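Local coordinates for basic helix-loop-helix, putative, expressed (Oryza sativa subsp. japonica, PDB 5LW0), which binds ADP-ribose through its macrodomain, the part held in this chain, and probably takes part in ADP-ribose signalling linked to DNA interstrand crosslink repair, at residues R36-S42 against N72-V78; A62-I66 against L222-F226. One frame throughout, in Å; residues are numbered along the deposited sequence.

Contact 1. Residues R36-S42 against N72-V78. With AR6 ([(2R,3S,4R,5R)-5-(6-aminopurin-9-yl)-3,4-dihydroxy-oxolan-2-yl]methyl [hydroxy-[[(2R,3S,4R,5S)-3,4,5-trihydroxyoxolan-2-yl]methoxy]phosphoryl] hydrogen phosphate), chain C.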
loop_
_atom_site.group_PDB
_atom_site.type_symbol
_atom_site.label_atom_id
_atom_site.label_comp_id
_atom_site.label_asym_id
_atom_site.label_seq_id
_atom_site.Cartn_x
_atom_site.Cartn_y
_atom_site.Cartn_z
ATOM N N ARG A 36 11.704 -7.372 -5.691
ATOM C CA ARG A 36 11.654 -7.494 -4.279
ATOM C C ARG A 36 11.362 -6.157 -3.594
ATOM O O ARG A 36 11.661 -5.984 -2.465
ATOM C CB ARG A 36 12.995 -8.064 -3.761
ATOM C CG ARG A 36 13.231 -9.524 -4.188
ATOM C CD ARG A 36 14.592 -10.055 -3.804
ATOM N NE ARG A 36 15.689 -9.412 -4.523
ATOM C CZ ARG A 36 16.552 -8.543 -4.018
ATOM N NH1 ARG A 36 16.477 -8.143 -2.760
ATOM N NH2 ARG A 36 17.507 -8.033 -4.806
ATOM N N THR A 37 10.670 -5.274 -4.325
ATOM C CA THR A 37 10.301 -3.991 -3.848
ATOM C C THR A 37 8.783 -3.828 -3.898
ATOM O O THR A 37 8.153 -4.100 -4.916
ATOM C CB THR A 37 10.929 -2.840 -4.679
ATOM O OG1 THR A 37 12.365 -2.944 -4.713
ATOM C CG2 THR A 37 10.570 -1.476 -4.059
ATOM N N LEU A 38 8.242 -3.384 -2.771
ATOM C CA LEU A 38 6.838 -3.026 -2.647
ATOM C C LEU A 38 6.713 -1.523 -2.462
ATOM O O LEU A 38 7.344 -0.979 -1.568
ATOM C CB LEU A 38 6.231 -3.684 -1.364
ATOM C CG LEU A 38 4.818 -3.224 -1.001
ATOM C CD1 LEU A 38 3.828 -3.705 -2.035
ATOM C CD2 LEU A 38 4.452 -3.744 0.383
ATOM N N ALA A 39 5.950 -0.885 -3.305
ATOM C CA ALA A 39 5.542 0.518 -3.071
ATOM C C ALA A 39 4.138 0.492 -2.503
ATOM O O ALA A 39 3.232 -0.186 -3.056
ATOM C CB ALA A 39 5.584 1.311 -4.344
ATOM N N PHE A 40 3.908 1.267 -1.489
ATOM C CA PHE A 40 2.612 1.346 -0.891
ATOM C C PHE A 40 2.281 2.770 -0.519
ATOM O O PHE A 40 3.164 3.550 -0.098
ATOM C CB PHE A 40 2.484 0.420 0.359
ATOM C CG PHE A 40 3.381 0.770 1.461
ATOM C CD1 PHE A 40 4.690 0.388 1.430
ATOM C CD2 PHE A 40 2.891 1.429 2.627
ATOM C CE1 PHE A 40 5.545 0.689 2.501
ATOM C CE2 PHE A 40 3.716 1.713 3.706
ATOM C CZ PHE A 40 5.049 1.322 3.656
ATOM N N PRO A 41 0.984 3.124 -0.567
ATOM C CA PRO A 41 0.541 4.403 -0.060
ATOM C C PRO A 41 0.132 4.306 1.408
ATOM O O PRO A 41 -0.002 3.188 1.949
ATOM C CB PRO A 41 -0.699 4.646 -0.895
ATOM C CG PRO A 41 -1.301 3.303 -0.995
ATOM C CD PRO A 41 -0.133 2.316 -1.035
ATOM N N SER A 42 -0.132 5.454 2.028
ATOM C CA SER A 42 -0.568 5.480 3.400
ATOM C C SER A 42 -2.035 5.051 3.483
ATOM O O SER A 42 -2.941 5.783 3.110
ATOM C CB SER A 42 -0.391 6.841 3.961
ATOM O OG SER A 42 -0.888 6.940 5.296
ATOM N N ASN A 72 16.045 -9.175 2.433
ATOM C CA ASN A 72 16.099 -9.064 0.996
ATOM C C ASN A 72 14.807 -8.519 0.431
ATOM O O ASN A 72 14.434 -8.851 -0.659
ATOM C CB ASN A 72 16.417 -10.431 0.361
ATOM C CG ASN A 72 17.729 -11.052 0.893
ATOM O OD1 ASN A 72 17.789 -12.256 1.209
ATOM N ND2 ASN A 72 18.757 -10.224 1.044
ATOM N N ILE A 73 14.077 -7.764 1.238
ATOM C CA ILE A 73 12.890 -7.020 0.706
ATOM C C ILE A 73 13.136 -5.567 0.909
ATOM O O ILE A 73 13.884 -5.163 1.783
ATOM C CB ILE A 73 11.556 -7.416 1.364
ATOM C CG1 ILE A 73 11.599 -7.233 2.904
ATOM C CG2 ILE A 73 11.169 -8.820 0.965
ATOM C CD1 ILE A 73 10.221 -7.264 3.573
ATOM N N ARG A 74 12.474 -4.763 0.086
ATOM C CA ARG A 74 12.557 -3.334 0.208
ATOM C C ARG A 74 11.148 -2.766 0.173
ATOM O O ARG A 74 10.315 -3.210 -0.608
ATOM C CB ARG A 74 13.407 -2.757 -0.948
ATOM C CG ARG A 74 13.657 -1.286 -0.855
ATOM C CD ARG A 74 14.687 -0.844 -1.946
ATOM N NE ARG A 74 14.160 -1.022 -3.301
ATOM C CZ ARG A 74 14.702 -0.488 -4.383
ATOM N NH1 ARG A 74 15.768 0.331 -4.235
ATOM N NH2 ARG A 74 14.112 -0.669 -5.587
ATOM N N LEU A 75 10.895 -1.791 1.048
ATOM C CA LEU A 75 9.564 -1.209 1.217
ATOM C C LEU A 75 9.636 0.283 0.969
ATOM O O LEU A 75 10.475 0.950 1.518
ATOM C CB LEU A 75 9.074 -1.453 2.649
ATOM C CG LEU A 75 9.050 -2.936 3.073
ATOM C CD1 LEU A 75 8.718 -3.059 4.572
ATOM C CD2 LEU A 75 8.049 -3.690 2.280
ATOM N N VAL A 76 8.728 0.796 0.169
ATOM C CA VAL A 76 8.773 2.219 -0.224
ATOM C C VAL A 76 7.349 2.833 -0.009
ATOM O O VAL A 76 6.402 2.404 -0.618
ATOM C CB VAL A 76 9.190 2.429 -1.692
ATOM C CG1 VAL A 76 9.255 3.909 -2.000
ATOM C CG2 VAL A 76 10.495 1.768 -1.987
ATOM N N LEU A 77 7.252 3.791 0.924
ATOM C CA LEU A 77 6.035 4.532 1.158
ATOM C C LEU A 77 5.956 5.682 0.151
ATOM O O LEU A 77 6.869 6.531 0.114
ATOM C CB LEU A 77 5.958 5.034 2.602
ATOM C CG LEU A 77 4.771 5.989 2.922
ATOM C CD1 LEU A 77 3.414 5.277 2.822
ATOM C CD2 LEU A 77 4.981 6.578 4.272
ATOM N N VAL A 78 4.882 5.740 -0.603
ATOM C CA VAL A 78 4.735 6.748 -1.619
ATOM C C VAL A 78 3.544 7.656 -1.338
ATOM O O VAL A 78 2.511 7.216 -0.838
ATOM C CB VAL A 78 4.611 6.143 -3.025
ATOM C CG1 VAL A 78 5.864 5.346 -3.357
ATOM C CG2 VAL A 78 3.353 5.295 -3.156
HETATM N N1 AR6 C . -0.050 7.805 -5.948
HETATM C C2 AR6 C . 0.409 7.783 -4.679
HETATM N N3 AR6 C . -0.317 8.094 -3.623
HETATM C C4 AR6 C . -1.626 8.469 -3.768
HETATM C C5 AR6 C . -2.227 8.496 -5.066
HETATM C C6 AR6 C . -1.363 8.131 -6.202
HETATM N N6 AR6 C . -1.800 8.104 -7.438
HETATM N N7 AR6 C . -3.571 8.905 -4.893
HETATM C C8 AR6 C . -3.755 9.049 -3.561
HETATM N N9 AR6 C . -2.589 8.780 -2.869
HETATM P PA AR6 C . -6.929 7.018 -0.231
HETATM P PB AR6 C . -7.957 5.538 2.141
HETATM C "C1'" AR6 C . -2.375 8.711 -1.439
HETATM O O1A AR6 C . -8.013 8.082 0.044
HETATM O O1B AR6 C . -7.907 6.749 3.040
HETATM C C1D AR6 C . -10.624 4.838 -2.112
HETATM O O1D AR6 C . -11.111 5.537 -3.238
HETATM C "C2'" AR6 C . -3.110 9.714 -0.559
HETATM O "O2'" AR6 C . -2.528 11.053 -0.611
HETATM O O2A AR6 C . -6.727 6.514 -1.609
HETATM O O2B AR6 C . -7.514 4.202 2.661
HETATM C C2D AR6 C . -11.373 3.477 -1.993
HETATM O O2D AR6 C . -12.486 3.387 -2.972
HETATM C "C3'" AR6 C . -3.043 9.021 0.780
HETATM O "O3'" AR6 C . -1.798 9.303 1.475
HETATM O O3A AR6 C . -7.152 5.738 0.750
HETATM C C3D AR6 C . -11.857 3.418 -0.572
HETATM O O3D AR6 C . -13.296 3.634 -0.632
HETATM C "C4'" AR6 C . -3.106 7.525 0.417
HETATM O "O4'" AR6 C . -2.905 7.436 -0.975
HETATM C C4D AR6 C . -11.147 4.587 0.152
HETATM O O4D AR6 C . -10.763 5.564 -0.845
HETATM C "C5'" AR6 C . -4.419 6.868 0.764
HETATM O "O5'" AR6 C . -5.542 7.672 0.352
HETATM C C5D AR6 C . -9.856 4.215 0.873
HETATM O O5D AR6 C . -9.485 5.384 1.636
HETATM O O HOH W 1 0.487 7.882 0.880
#

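Contact 2. Residues A62-I66 against L222-F226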
loop_
_atom_site.group_PDB
_atom_site.type_symbol
_atom_site.label_atom_id
_atom_site.label_comp_id
_atom_site.label_asym_id
_atom_site.label_seq_id
_atom_site.Cartn_x
_atom_site.Cartn_y
_atom_site.Cartn_z
ATOM N N ALA A 62 5.109 -1.181 11.944
ATOM C CA ALA A 62 4.834 -2.354 11.076
ATOM C C ALA A 62 6.031 -2.641 10.147
ATOM O O ALA A 62 6.383 -3.787 9.892
ATOM C CB ALA A 62 3.582 -2.118 10.220
ATOM N N VAL A 63 6.630 -1.577 9.655
ATOM C CA VAL A 63 7.824 -1.702 8.787
ATOM C C VAL A 63 8.994 -2.287 9.583
ATOM O O VAL A 63 9.644 -3.233 9.145
ATOM C CB VAL A 63 8.196 -0.331 8.186
ATOM C CG1 VAL A 63 9.591 -0.366 7.629
ATOM C CG2 VAL A 63 7.165 0.060 7.123
ATOM N N ALA A 64 9.229 -1.748 10.767
ATOM C CA ALA A 64 10.327 -2.262 11.605
ATOM C C ALA A 64 10.108 -3.751 11.888
ATOM O O ALA A 64 11.054 -4.561 11.752
ATOM C CB ALA A 64 10.402 -1.496 12.892
ATOM N N ASP A 65 8.868 -4.119 12.233
ATOM C CA ASP A 65 8.540 -5.516 12.548
ATOM C C ASP A 65 8.801 -6.452 11.357
ATOM O O ASP A 65 9.417 -7.494 11.533
ATOM C CB ASP A 65 7.113 -5.650 13.035
ATOM C CG ASP A 65 6.900 -5.088 14.493
ATOM O OD1 ASP A 65 7.897 -4.788 15.174
ATOM O OD2 ASP A 65 5.715 -4.918 14.905
ATOM N N ILE A 66 8.357 -6.107 10.120
ATOM C CA ILE A 66 8.568 -6.971 9.008
ATOM C C ILE A 66 10.089 -7.057 8.607
ATOM O O ILE A 66 10.557 -8.128 8.190
ATOM C CB ILE A 66 7.630 -6.636 7.790
ATOM C CG1 ILE A 66 7.595 -7.808 6.811
ATOM C CG2 ILE A 66 8.097 -5.428 7.041
ATOM C CD1 ILE A 66 6.676 -8.900 7.269
ATOM N N LEU A 222 -0.591 -6.860 4.364
ATOM C CA LEU A 222 0.055 -6.358 3.167
ATOM C C LEU A 222 1.482 -6.901 3.040
ATOM O O LEU A 222 1.842 -7.475 2.008
ATOM C CB LEU A 222 0.078 -4.869 3.157
ATOM C CG LEU A 222 0.917 -4.179 2.105
ATOM C CD1 LEU A 222 0.500 -4.589 0.688
ATOM C CD2 LEU A 222 0.896 -2.691 2.315
ATOM N N PHE A 223 2.269 -6.714 4.076
ATOM C CA PHE A 223 3.665 -7.074 4.020
ATOM C C PHE A 223 3.846 -8.548 3.951
ATOM O O PHE A 223 4.713 -9.039 3.218
ATOM C CB PHE A 223 4.435 -6.481 5.174
ATOM C CG PHE A 223 4.469 -4.943 5.209
ATOM C CD1 PHE A 223 4.349 -4.156 4.088
ATOM C CD2 PHE A 223 4.572 -4.301 6.433
ATOM C CE1 PHE A 223 4.408 -2.807 4.162
ATOM C CE2 PHE A 223 4.609 -2.941 6.501
ATOM C CZ PHE A 223 4.482 -2.196 5.393
ATOM N N GLU A 224 2.992 -9.296 4.629
ATOM C CA GLU A 224 3.042 -10.782 4.557
ATOM C C GLU A 224 2.646 -11.302 3.169
ATOM O O GLU A 224 3.280 -12.244 2.630
ATOM C CB GLU A 224 2.184 -11.429 5.638
ATOM C CG GLU A 224 2.767 -11.350 7.018
ATOM C CD GLU A 224 3.860 -12.390 7.265
ATOM O OE1 GLU A 224 3.893 -13.428 6.571
ATOM O OE2 GLU A 224 4.611 -12.165 8.199
ATOM N N ASN A 225 1.630 -10.710 2.563
ATOM C CA ASN A 225 1.300 -11.043 1.164
ATOM C C ASN A 225 2.428 -10.729 0.227
ATOM O O ASN A 225 2.676 -11.461 -0.694
ATOM C CB ASN A 225 0.007 -10.335 0.759
ATOM C CG ASN A 225 -1.199 -11.208 0.962
ATOM O OD1 ASN A 225 -1.237 -12.351 0.467
ATOM N ND2 ASN A 225 -2.279 -10.616 1.474
ATOM N N PHE A 226 3.109 -9.620 0.450
ATOM C CA PHE A 226 4.213 -9.241 -0.410
ATOM C C PHE A 226 5.363 -10.253 -0.271
ATOM O O PHE A 226 5.868 -10.730 -1.220
ATOM C CB PHE A 226 4.653 -7.823 -0.056
ATOM C CG PHE A 226 5.966 -7.414 -0.662
ATOM C CD1 PHE A 226 6.191 -7.437 -2.010
ATOM C CD2 PHE A 226 6.988 -7.057 0.180
ATOM C CE1 PHE A 226 7.467 -7.030 -2.516
ATOM C CE2 PHE A 226 8.191 -6.595 -0.314
ATOM C CZ PHE A 226 8.451 -6.684 -1.636
#

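Contact 1. Residues R36-S42 against N72-V78
Two neighbouring parallel strands of the macrodomain sheet, 37-40 and 74-79, pair here from Thr37 with Arg74 through Phe40 with Leu77; helix 52-69 makes the beta-alpha-beta crossover between them. Main-chain bonds alternate along the pair, as in Val76 N to Leu38 O at 2.8 Å. At the Arg36 end of the pair, Arg36 NH1 reaches Asn72 O at 3.0 Å; that oxygen lies in the guanidinium plane, but the donor stands 53° above the carbonyl plane. In one of its two modelled conformers, Arg74 turns its guanidinium side-on to Thr37, with NE and NH2 each 3.0 Å from OG1, while that hydroxyl also bonds to Ile33 O. A valine at Thr37 would probably leave both Arg74 nitrogens without their shared acceptor and the Ile33 carbonyl without this donor. On the other face, Phe40 carries its ring between backbone N and carbonyl carbon (chi1 63°), which lays it against Leu77, whose CA makes a CH-pi contact over the ring face, 4.2 Å from the Phe40 centroid. At the ligand end one water accepts from Ser42 N (2.8 Å), donates to Val78 O (2.7 Å) and bonds to ADP-ribose O3' (2.8 Å). This water-borne link to the adenosine ribose thus rests on backbone atoms of both segments; Asp79 OD1 and other main-chain atoms bind ADP-ribose as well.

Contact 2. Residues A62-I66 against L222-F226
Phe223 fills the gap between the two helices, and three residues of 62-66 close on it. Ile66 does most of the touching: its CG2 lies 3.8 Å from CD2 of the Phe223 ring, and its CG1 comes equally close, 3.8 Å, to Phe223 CB. The torsion behind this sets CG1 anti to the backbone N (chi1 -163°), so that CG1 and CD1 reach Phe223 CB while CG2 meets the ring obliquely. One turn back, Ala62 CB is 3.9 Å from Phe223 CE2, and Val63 CG2 is 3.9 Å from CZ at the far end of the ring. The contact is made almost wholly by carbon atoms, with Glu224 OE2, weakly bonded to Tyr70 OH, 4.0 Å from Ile66 CD1 at the margin; no hydrogen bond crosses it. The helices 52-69 and 208-230 that carry these residues lie against the same face of the macrodomain sheet. Their segments run at 34° to each other with axes 11.0 Å apart, a wide spacing bridged by the aromatic side chain. Ala62 O accepts the usual helical bond from Ile66 N, and the same oxygen lies 3.9 Å from Phe223 CE2. Further out, the sheet positions both partners: Ile66 and Phe223 rest on Leu75, and Phe40 meets the Phe223 ring edge-to-face. Leu222 and Phe226 turn from the same helix onto Leu38 and Ile189, while Val63 packs on Ile99 in a loop.

In the fold
The centres of the two contacts lie 9 Å apart, and their segments alternate along the chain: 36-42, 62-66, 72-78, then 222-226 near the C-terminus of this chain. Contact 1 sits inside the mixed six-stranded sheet, where strand 37-40 runs between 74-79 and 124-128; contact 2 belongs to the helical layer over it. The layers touch directly, with Leu75 CD1 3.5 Å from Ile66 CG2 and Arg36 O 3.4 Å from Phe226 CZ. Helix 52-69 leads from one strand of contact 1 to the other, while helix 208-230 returns late in the chain to cover them. Elements from early and late in this chain thereby meet over strands whose C-terminal ends reach the ADP-ribose pocket.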